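Local coordinates for protein cystathionine gamma-synthase (Xanthomonas oryzae pv. oryzae KACC 10331, PDB 6LD9) that probably makes cystathionine for methionine biosynthesis, using pyridoxal 5'-phosphate as cofactor, and here holds cystathionine joined to that cofactor, at residues Met310-Leu315 with Asp368-Leu373; Tyr57-Asn62 with Gly241-Pro246. The protein carries 2 engineered substitutions. All blocks are in the same frame, centred on the assembly; numbering follows the deposited sequence.

Overall arrangement
Followed from the N terminus, the chain first meets contact 2, where 241-246 returns to 57-62 and closes a loop of 178 residues. That loop carries all seven strands of the large mixed sheet, from 80-84 to 220-224. Contact 1 then closes a shorter loop, 310-315 to 368-373, within the smaller five-strand sheet; the strands 333-334 and 344-346 lie between its ends. The two loops follow in series, neither nested nor crossed, with contact centres 38 Å apart on opposite sides of the chain's centre. Both reach an active site, but not the same one: contact 1 that of its own subunit, contact 2 the one held mainly by the second subunit.

Contact 1 (Met310-Leu315 with Asp368-Leu373); sequences MMSFEL and DGLLRL. With E9U ((2~{S})-4-[(2~{R})-2-azanyl-3-oxidanyl-3-oxidanylidene-propyl]sulfanyl-2-[(~{E})-[2-methyl-3-oxidanyl-5-(phosphonooxymethyl)pyridin-4-yl]methylideneamino]butanoic acid), chain G.
R372 and S312 face each other across two antiparallel strands, and the arginine shows how a strand can deliver a charge to a ligand. R372 CB lies 4.2 Å from S312 CB. With CG anti to the backbone N (chi1 -166°), the chain heads off the sheet, R372 CG passing 4.0 Å from M311 O. R372 CD lies 4.0 Å from M310 CE and, after a bend at chi3 (69°), R372 NE is 3.8 Å from that M310 CE, which sits over one face of the guanidinium. Flanking R372-S312, M311-L373 and F313-L371 are hydrogen-bonded pairs; F313 N reaches L371 O at 2.9 Å. The strands are neighbours in the five-strand sheet of the C-terminal part of a fold type I pyridoxal phosphate enzyme. At the tip, the guanidinium meets edge-on the carboxylate next to the imine of the ligand. R372 NH1 gives a bond of 2.9 Å to ligand O, and NH2 an almost straight one (176°) to ligand OT, a two-pronged grip that fixes the carboxylate's rotation. The opposite face is apolar: L371 CB sits 4.2 Å from the F313 ring centroid (CH-pi), L373 CD1 approaches that ring obliquely, and helix 259-277 packs against M311.

Contact 2 (Tyr57-Asn62 with Gly241-Pro246); sequences YTRSGN and GLTGSP. With E9U ((2~{S})-4-[(2~{R})-2-azanyl-3-oxidanyl-3-oxidanylidene-propyl]sulfanyl-2-[(~{E})-[2-methyl-3-oxidanyl-5-(phosphonooxymethyl)pyridin-4-yl]methylideneamino]butanoic acid), chain H.
A single hydrogen bond between these loops joins R59 to T243, a case of one hydroxyl linking a ligand-binding loop to 241-246. T243 OG1, set between its backbone N and carbonyl carbon (chi1 46°), donates to a lone pair of R59 O at 2.8 Å. N62 ND2 gives a nearly straight, in-plane bond of 3.0 Å to T58 OG1; ND2 also bonds V39 O, and OG1 bonds S41 O. Hydrogen bonds also run to anionic groups of the cystathionine-cofactor adduct, held chiefly by the second subunit. R59 NE reaches phosphate O3P at 2.7 Å, NH2 bonds O1P and NH1 holds OX1, bridging the phosphate and the distal, cysteine-derived carboxylate. Y57 OH bonds O1P and K209 of the second subunit. Van der Waals contact does the rest: ligand CG lies over the Y57 ring, R59 CD rests 3.6 Å from G241 CA, and T58 CG2 meets P246 CG tip to tip at 3.7 Å. The N62 side chain crosses P246 at about a right angle, N62 ND2 3.5 Å from P246 CG. N62 and S245 cap helices 63-76 and 246-256; G241 follows helix 227-240; L242 packs on helix 87-98, and G244 bonds I83 of strand 80-84.

Contact 1 (Met310-Leu315 with Asp368-Leu373)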
ATOM      1  N   MET C 310     -28.468   2.490   9.722  1.00 26.68           N
ATOM      2  CA  MET C 310     -28.864   1.078   9.488  1.00 26.80           C
ATOM      3  C   MET C 310     -30.369   0.962   9.696  1.00 28.88           C
ATOM      4  O   MET C 310     -30.893   1.438  10.754  1.00 29.36           O
ATOM      5  CB  MET C 310     -28.131   0.114  10.416  1.00 27.51           C
ATOM      6  CG  MET C 310     -26.597   0.056  10.215  1.00 29.84           C
ATOM      7  SD  MET C 310     -26.083  -0.246   8.513  1.00 27.42           S
ATOM      8  CE  MET C 310     -26.748  -1.903   8.315  1.00 27.57           C
ATOM      9  N   MET C 311     -31.045   0.324   8.755  1.00 28.58           N
ATOM     10  CA  MET C 311     -32.452  -0.007   8.945  1.00 29.78           C
ATOM     11  C   MET C 311     -32.762  -1.321   8.240  1.00 30.52           C
ATOM     12  O   MET C 311     -32.156  -1.623   7.250  1.00 28.72           O
ATOM     13  CB  MET C 311     -33.362   1.128   8.461  1.00 29.64           C
ATOM     14  CG  MET C 311     -33.190   1.509   7.027  1.00 31.89           C
ATOM     15  SD  MET C 311     -34.362   2.864   6.583  1.00 36.99           S
ATOM     16  CE  MET C 311     -33.338   4.254   7.074  1.00 33.63           C
ATOM     17  N   SER C 312     -33.787  -2.031   8.701  1.00 32.93           N
ATOM     18  CA  SER C 312     -34.340  -3.145   7.908  1.00 33.27           C
ATOM     19  C   SER C 312     -35.846  -2.966   7.758  1.00 30.97           C
ATOM     20  O   SER C 312     -36.374  -1.996   8.213  1.00 29.90           O
ATOM     21  CB  SER C 312     -33.900  -4.437   8.465  1.00 32.58           C
ATOM     22  OG  SER C 312     -34.238  -4.435   9.797  1.00 37.32           O
ATOM     23  N   PHE C 313     -36.444  -3.757   6.906  1.00 31.41           N
ATOM     24  CA  PHE C 313     -37.861  -3.611   6.522  1.00 34.49           C
ATOM     25  C   PHE C 313     -38.346  -4.883   5.794  1.00 35.15           C
ATOM     26  O   PHE C 313     -37.543  -5.779   5.258  1.00 30.33           O
ATOM     27  CB  PHE C 313     -38.023  -2.320   5.713  1.00 36.54           C
ATOM     28  CG  PHE C 313     -37.544  -2.437   4.296  1.00 36.79           C
ATOM     29  CD1 PHE C 313     -36.199  -2.244   3.995  1.00 36.75           C
ATOM     30  CD2 PHE C 313     -38.418  -2.780   3.277  1.00 38.01           C
ATOM     31  CE1 PHE C 313     -35.734  -2.370   2.702  1.00 34.27           C
ATOM     32  CE2 PHE C 313     -37.946  -2.904   1.979  1.00 36.69           C
ATOM     33  CZ  PHE C 313     -36.606  -2.746   1.711  1.00 36.44           C
ATOM     34  N   GLU C 314     -39.659  -5.057   5.881  1.00 37.04           N
ATOM     35  CA  GLU C 314     -40.384  -6.254   5.373  1.00 39.38           C
ATOM     36  C   GLU C 314     -41.354  -5.663   4.371  1.00 36.22           C
ATOM     37  O   GLU C 314     -42.038  -4.707   4.698  1.00 34.95           O
ATOM     38  CB  GLU C 314     -41.148  -7.022   6.474  1.00 45.42           C
ATOM     39  CG  GLU C 314     -40.505  -8.325   7.018  1.00 51.55           C
ATOM     40  CD  GLU C 314     -40.577  -8.552   8.551  1.00 60.20           C
ATOM     41  OE1 GLU C 314     -39.844  -9.442   9.047  1.00 62.30           O
ATOM     42  OE2 GLU C 314     -41.373  -7.850   9.284  1.00 61.40           O
ATOM     43  N   LEU C 315     -41.372  -6.249   3.210  1.00 35.85           N
ATOM     44  CA  LEU C 315     -42.201  -5.883   2.066  1.00 38.61           C
ATOM     45  C   LEU C 315     -43.495  -6.694   2.108  1.00 45.64           C
ATOM     46  O   LEU C 315     -43.475  -7.804   2.613  1.00 42.98           O
ATOM     47  CB  LEU C 315     -41.360  -6.265   0.861  1.00 39.68           C
ATOM     48  CG  LEU C 315     -41.062  -5.193  -0.156  1.00 39.46           C
ATOM     49  CD1 LEU C 315     -40.966  -3.842   0.470  1.00 42.44           C
ATOM     50  CD2 LEU C 315     -39.795  -5.548  -0.841  1.00 39.85           C
ATOM     51  N   ASP C 368     -37.624 -14.590   6.955  1.00 44.80           N
ATOM     52  CA  ASP C 368     -37.112 -14.897   5.597  1.00 50.11           C
ATOM     53  C   ASP C 368     -37.433 -13.758   4.608  1.00 50.86           C
ATOM     54  O   ASP C 368     -36.894 -13.833   3.489  1.00 52.61           O
ATOM     55  CB  ASP C 368     -37.657 -16.258   5.118  1.00 52.95           C
ATOM     56  CG  ASP C 368     -37.083 -17.537   5.783  1.00 57.33           C
ATOM     57  OD1 ASP C 368     -36.195 -17.478   6.747  1.00 47.08           O
ATOM     58  OD2 ASP C 368     -37.544 -18.617   5.357  1.00 57.44           O
ATOM     59  N   GLY C 369     -38.270 -12.761   4.940  1.00 46.17           N
ATOM     60  CA  GLY C 369     -38.554 -11.648   4.001  1.00 48.04           C
ATOM     61  C   GLY C 369     -37.825 -10.340   4.388  1.00 44.65           C
ATOM     62  O   GLY C 369     -38.130  -9.270   3.858  1.00 43.36           O
ATOM     63  N   LEU C 370     -36.950 -10.381   5.377  1.00 39.34           N
ATOM     64  CA  LEU C 370     -36.300  -9.144   5.876  1.00 39.75           C
ATOM     65  C   LEU C 370     -35.162  -8.738   4.908  1.00 38.17           C
ATOM     66  O   LEU C 370     -34.298  -9.606   4.536  1.00 39.24           O
ATOM     67  CB  LEU C 370     -35.831  -9.370   7.321  1.00 35.53           C
ATOM     68  CG  LEU C 370     -35.342  -8.135   8.068  1.00 34.69           C
ATOM     69  CD1 LEU C 370     -36.506  -7.249   8.448  1.00 34.35           C
ATOM     70  CD2 LEU C 370     -34.478  -8.508   9.296  1.00 34.45           C
ATOM     71  N   LEU C 371     -35.217  -7.460   4.497  1.00 35.52           N
ATOM     72  CA  LEU C 371     -34.144  -6.689   3.801  1.00 31.46           C
ATOM     73  C   LEU C 371     -33.563  -5.632   4.748  1.00 29.63           C
ATOM     74  O   LEU C 371     -34.314  -5.026   5.499  1.00 28.88           O
ATOM     75  CB  LEU C 371     -34.779  -6.045   2.585  1.00 32.21           C
ATOM     76  CG  LEU C 371     -35.280  -7.045   1.552  1.00 32.12           C
ATOM     77  CD1 LEU C 371     -35.878  -6.312   0.369  1.00 34.86           C
ATOM     78  CD2 LEU C 371     -34.135  -7.946   1.131  1.00 31.21           C
ATOM     79  N   ARG C 372     -32.239  -5.512   4.742  1.00 27.04           N
ATOM     80  CA  ARG C 372     -31.423  -4.629   5.575  1.00 25.22           C
ATOM     81  C   ARG C 372     -30.724  -3.612   4.652  1.00 25.52           C
ATOM     82  O   ARG C 372     -29.988  -4.011   3.764  1.00 26.77           O
ATOM     83  CB  ARG C 372     -30.404  -5.479   6.320  1.00 24.47           C
ATOM     84  CG  ARG C 372     -29.728  -4.738   7.446  1.00 25.29           C
ATOM     85  CD  ARG C 372     -28.563  -5.436   8.060  1.00 25.77           C
ATOM     86  NE  ARG C 372     -27.462  -5.497   7.141  1.00 27.64           N
ATOM     87  CZ  ARG C 372     -26.320  -6.143   7.388  1.00 28.37           C
ATOM     88  NH1 ARG C 372     -26.135  -6.781   8.523  1.00 28.63           N
ATOM     89  NH2 ARG C 372     -25.340  -6.126   6.503  1.00 29.64           N
ATOM     90  N   LEU C 373     -30.875  -2.319   4.912  1.00 26.41           N
ATOM     91  CA  LEU C 373     -30.168  -1.250   4.182  1.00 25.54           C
ATOM     92  C   LEU C 373     -29.054  -0.708   5.040  1.00 25.18           C
ATOM     93  O   LEU C 373     -29.264  -0.502   6.216  1.00 23.72           O
ATOM     94  CB  LEU C 373     -31.146  -0.140   3.846  1.00 25.96           C
ATOM     95  CG  LEU C 373     -32.358  -0.613   3.074  1.00 25.62           C
ATOM     96  CD1 LEU C 373     -33.286   0.534   2.906  1.00 26.71           C
ATOM     97  CD2 LEU C 373     -31.955  -1.203   1.735  1.00 27.18           C
TER
HETATM   98  N1  E9U G 801     -20.075  -7.269  15.245  1.00 24.83           N
HETATM   99  C2  E9U G 801     -21.143  -6.873  14.463  1.00 25.59           C
HETATM  100  C3  E9U G 801     -21.191  -7.128  13.025  1.00 24.71           C
HETATM  101  N   E9U G 801     -21.158  -7.840  10.270  1.00 32.72           N
HETATM  102  CA  E9U G 801     -21.202  -8.041   8.801  1.00 34.50           C
HETATM  103  C   E9U G 801     -22.616  -7.753   8.382  1.00 34.34           C
HETATM  104  O   E9U G 801     -23.540  -7.888   9.254  1.00 32.92           O
HETATM  105  CB  E9U G 801     -20.720  -9.461   8.496  1.00 37.56           C
HETATM  106  CG  E9U G 801     -21.107  -9.984   7.176  1.00 42.11           C
HETATM  107  SD  E9U G 801     -21.416 -11.725   7.173  1.00 63.79           S
HETATM  108  CE  E9U G 801     -19.914 -12.675   7.045  1.00 46.77           C
HETATM  109  CZ  E9U G 801     -19.574 -14.033   6.362  1.00 43.88           C
HETATM  110  CH  E9U G 801     -19.301 -15.047   7.417  1.00 39.50           C
HETATM  111  NH  E9U G 801     -20.289 -14.557   5.187  1.00 44.82           N
HETATM  112  C2A E9U G 801     -22.295  -6.115  15.086  1.00 24.35           C
HETATM  113  C4  E9U G 801     -20.080  -7.840  12.431  1.00 26.75           C
HETATM  114  C4A E9U G 801     -20.119  -8.138  10.990  1.00 29.46           C
HETATM  115  C5  E9U G 801     -18.979  -8.193  13.349  1.00 26.20           C
HETATM  116  C5A E9U G 801     -17.757  -8.892  12.895  1.00 26.45           C
HETATM  117  C6  E9U G 801     -19.044  -7.874  14.724  1.00 26.01           C
HETATM  118  O1P E9U G 801     -16.627  -8.920   9.909  1.00 21.99           O
HETATM  119  O2P E9U G 801     -14.962  -7.313  10.944  1.00 25.77           O
HETATM  120  O3  E9U G 801     -22.234  -6.786  12.284  1.00 23.44           O
HETATM  121  O3P E9U G 801     -15.000  -9.656  11.715  1.00 24.57           O
HETATM  122  O4P E9U G 801     -16.801  -7.976  12.343  1.00 27.02           O
HETATM  123  OT  E9U G 801     -22.853  -7.447   7.166  1.00 33.22           O
HETATM  124  OX1 E9U G 801     -19.537 -16.225   7.280  1.00 35.49           O
HETATM  125  OX2 E9U G 801     -18.762 -14.691   8.454  1.00 38.48           O
HETATM  126  P   E9U G 801     -15.809  -8.527  11.128  1.00 27.02           P

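Contact 2 (Tyr57-Asn62 with Gly241-Pro246)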
ATOM      1  N   TYR C  57       8.585  -5.644  18.432  1.00 22.92           N
ATOM      2  CA  TYR C  57       8.076  -6.640  17.472  1.00 23.62           C
ATOM      3  C   TYR C  57       6.599  -6.339  17.202  1.00 23.76           C
ATOM      4  O   TYR C  57       5.760  -6.278  18.167  1.00 24.91           O
ATOM      5  CB  TYR C  57       8.295  -8.068  18.002  1.00 22.26           C
ATOM      6  CG  TYR C  57       7.994  -9.124  16.966  1.00 22.91           C
ATOM      7  CD1 TYR C  57       8.820  -9.285  15.861  1.00 23.77           C
ATOM      8  CD2 TYR C  57       6.880  -9.928  17.035  1.00 23.08           C
ATOM      9  CE1 TYR C  57       8.567 -10.227  14.892  1.00 22.14           C
ATOM     10  CE2 TYR C  57       6.623 -10.911  16.090  1.00 23.33           C
ATOM     11  CZ  TYR C  57       7.476 -11.047  15.008  1.00 22.37           C
ATOM     12  OH  TYR C  57       7.239 -11.960  14.027  1.00 22.13           O
ATOM     13  N   THR C  58       6.245  -6.211  15.927  1.00 23.31           N
ATOM     14  CA  THR C  58       4.925  -5.662  15.524  1.00 23.02           C
ATOM     15  C   THR C  58       3.790  -6.529  16.081  1.00 23.36           C
ATOM     16  O   THR C  58       2.764  -5.983  16.372  1.00 22.74           O
ATOM     17  CB  THR C  58       4.904  -5.452  14.008  1.00 22.50           C
ATOM     18  OG1 THR C  58       5.666  -4.270  13.829  1.00 21.77           O
ATOM     19  CG2 THR C  58       3.541  -5.276  13.387  1.00 22.14           C
ATOM     20  N   ARG C  59       3.923  -7.847  16.137  1.00 25.34           N
ATOM     21  CA  ARG C  59       2.839  -8.702  16.680  1.00 26.15           C
ATOM     22  C   ARG C  59       2.468  -8.191  18.087  1.00 26.41           C
ATOM     23  O   ARG C  59       1.272  -8.188  18.371  1.00 27.21           O
ATOM     24  CB  ARG C  59       3.163 -10.203  16.694  1.00 26.14           C
ATOM     25  CG  ARG C  59       2.108 -11.016  17.454  1.00 26.96           C
ATOM     26  CD  ARG C  59       2.044 -12.547  17.259  1.00 27.05           C
ATOM     27  NE  ARG C  59       3.373 -13.135  17.199  1.00 26.40           N
ATOM     28  CZ  ARG C  59       4.272 -13.149  18.178  1.00 24.81           C
ATOM     29  NH1 ARG C  59       4.009 -12.663  19.387  1.00 24.14           N
ATOM     30  NH2 ARG C  59       5.461 -13.652  17.907  1.00 27.17           N
ATOM     31  N   SER C  60       3.423  -7.718  18.889  1.00 25.41           N
ATOM     32  CA  SER C  60       3.197  -7.268  20.296  1.00 26.01           C
ATOM     33  C   SER C  60       2.725  -5.822  20.363  1.00 25.95           C
ATOM     34  O   SER C  60       1.992  -5.447  21.341  1.00 26.52           O
ATOM     35  CB  SER C  60       4.456  -7.351  21.088  1.00 26.49           C
ATOM     36  OG  SER C  60       5.033  -8.647  20.939  1.00 30.10           O
ATOM     37  N   GLY C  61       3.256  -5.001  19.462  1.00 25.39           N
ATOM     38  CA  GLY C  61       3.010  -3.557  19.431  1.00 24.90           C
ATOM     39  C   GLY C  61       3.676  -2.924  18.237  1.00 27.40           C
ATOM     40  O   GLY C  61       4.818  -3.287  17.931  1.00 28.93           O
ATOM     41  N   ASN C  62       2.989  -1.957  17.613  1.00 27.23           N
ATOM     42  CA  ASN C  62       3.421  -1.246  16.394  1.00 23.05           C
ATOM     43  C   ASN C  62       2.900   0.172  16.468  1.00 22.64           C
ATOM     44  O   ASN C  62       1.772   0.382  16.870  1.00 22.47           O
ATOM     45  CB  ASN C  62       2.885  -1.993  15.196  1.00 22.44           C
ATOM     46  CG  ASN C  62       3.204  -1.262  13.921  1.00 21.69           C
ATOM     47  OD1 ASN C  62       2.482  -0.273  13.664  1.00 20.57           O
ATOM     48  ND2 ASN C  62       4.233  -1.736  13.196  1.00 18.06           N
ATOM     49  N   GLY C 241      -1.755 -14.026  18.798  1.00 24.97           N
ATOM     50  CA  GLY C 241      -1.455 -13.518  17.446  1.00 26.53           C
ATOM     51  C   GLY C 241      -2.685 -13.015  16.708  1.00 26.15           C
ATOM     52  O   GLY C 241      -2.757 -13.250  15.526  1.00 25.78           O
ATOM     53  N   LEU C 242      -3.575 -12.313  17.405  1.00 28.09           N
ATOM     54  CA  LEU C 242      -4.844 -11.713  16.917  1.00 30.58           C
ATOM     55  C   LEU C 242      -4.618 -10.291  16.375  1.00 30.36           C
ATOM     56  O   LEU C 242      -5.560  -9.724  15.813  1.00 31.65           O
ATOM     57  CB  LEU C 242      -5.820 -11.645  18.106  1.00 31.67           C
ATOM     58  CG  LEU C 242      -6.339 -13.000  18.497  1.00 34.59           C
ATOM     59  CD1 LEU C 242      -7.255 -12.923  19.681  1.00 35.86           C
ATOM     60  CD2 LEU C 242      -7.092 -13.546  17.308  1.00 40.76           C
ATOM     61  N   THR C 243      -3.467  -9.689  16.627  1.00 30.46           N
ATOM     62  CA  THR C 243      -3.194  -8.281  16.256  1.00 30.88           C
ATOM     63  C   THR C 243      -3.256  -8.060  14.737  1.00 29.60           C
ATOM     64  O   THR C 243      -3.012  -8.979  13.989  1.00 29.64           O
ATOM     65  CB  THR C 243      -1.852  -7.804  16.814  1.00 31.43           C
ATOM     66  OG1 THR C 243      -0.839  -8.790  16.561  1.00 30.30           O
ATOM     67  CG2 THR C 243      -2.011  -7.515  18.290  1.00 33.75           C
ATOM     68  N   GLY C 244      -3.576  -6.820  14.342  1.00 29.44           N
ATOM     69  CA  GLY C 244      -3.787  -6.408  12.951  1.00 29.68           C
ATOM     70  C   GLY C 244      -2.523  -5.952  12.250  1.00 27.65           C
ATOM     71  O   GLY C 244      -1.555  -5.550  12.871  1.00 28.49           O
ATOM     72  N   SER C 245      -2.641  -5.848  10.957  1.00 26.57           N
ATOM     73  CA  SER C 245      -1.607  -5.316  10.061  1.00 26.50           C
ATOM     74  C   SER C 245      -1.511  -3.800  10.207  1.00 26.28           C
ATOM     75  O   SER C 245      -2.488  -3.071  10.230  1.00 24.51           O
ATOM     76  CB  SER C 245      -1.925  -5.774   8.690  1.00 28.68           C
ATOM     77  OG  SER C 245      -1.778  -4.763   7.719  1.00 39.60           O
ATOM     78  N   PRO C 246      -0.282  -3.265  10.265  1.00 25.96           N
ATOM     79  CA  PRO C 246      -0.062  -1.831  10.237  1.00 23.63           C
ATOM     80  C   PRO C 246      -0.590  -1.112   8.989  1.00 23.46           C
ATOM     81  O   PRO C 246      -0.938   0.076   9.083  1.00 24.07           O
ATOM     82  CB  PRO C 246       1.465  -1.809  10.206  1.00 26.49           C
ATOM     83  CG  PRO C 246       1.865  -3.046  10.996  1.00 25.24           C
ATOM     84  CD  PRO C 246       0.959  -4.047  10.373  1.00 24.90           C
TER
HETATM   85  N1  E9U H 801       7.216 -20.345  15.053  1.00 24.81           N
HETATM   86  C2  E9U H 801       8.545 -20.100  15.132  1.00 25.40           C
HETATM   87  C3  E9U H 801       9.115 -18.764  15.395  1.00 25.15           C
HETATM   88  N   E9U H 801       9.954 -16.116  16.072  1.00 32.54           N
HETATM   89  CA  E9U H 801      10.562 -14.801  16.257  1.00 35.83           C
HETATM   90  C   E9U H 801      12.035 -15.020  16.596  1.00 35.19           C
HETATM   91  O   E9U H 801      12.900 -14.100  16.348  1.00 32.92           O
HETATM   92  CB  E9U H 801       9.756 -14.101  17.340  1.00 39.11           C
HETATM   93  CG  E9U H 801      10.342 -12.847  17.893  1.00 42.98           C
HETATM   94  SD  E9U H 801      10.020 -12.708  19.642  1.00 64.50           S
HETATM   95  CE  E9U H 801       8.424 -12.051  19.989  1.00 46.52           C
HETATM   96  CZ  E9U H 801       7.951 -10.899  20.907  1.00 42.34           C
HETATM   97  CH  E9U H 801       6.847 -11.546  21.679  1.00 37.07           C
HETATM   98  NH  E9U H 801       8.817 -10.000  21.692  1.00 40.32           N
HETATM   99  C2A E9U H 801       9.489 -21.260  14.904  1.00 24.60           C
HETATM  100  C4  E9U H 801       8.181 -17.654  15.554  1.00 27.74           C
HETATM  101  C4A E9U H 801       8.710 -16.282  15.837  1.00 31.02           C
HETATM  102  C5  E9U H 801       6.768 -18.022  15.437  1.00 27.36           C
HETATM  103  C5A E9U H 801       5.682 -17.015  15.547  1.00 28.52           C
HETATM  104  C6  E9U H 801       6.366 -19.354  15.194  1.00 27.34           C
HETATM  105  O1P E9U H 801       6.017 -13.844  15.087  1.00 22.02           O
HETATM  106  O2P E9U H 801       4.874 -14.315  12.969  1.00 25.40           O
HETATM  107  O3  E9U H 801      10.440 -18.532  15.510  1.00 23.04           O
HETATM  108  O3P E9U H 801       3.633 -14.739  15.077  1.00 24.53           O
HETATM  109  O4P E9U H 801       5.498 -16.286  14.325  1.00 27.73           O
HETATM  110  OT  E9U H 801      12.355 -16.114  17.196  1.00 31.30           O
HETATM  111  OX1 E9U H 801       6.077 -12.414  21.201  1.00 36.26           O
HETATM  112  OX2 E9U H 801       6.679 -11.204  22.812  1.00 32.91           O
HETATM  113  P   E9U H 801       4.973 -14.718  14.408  1.00 26.48           P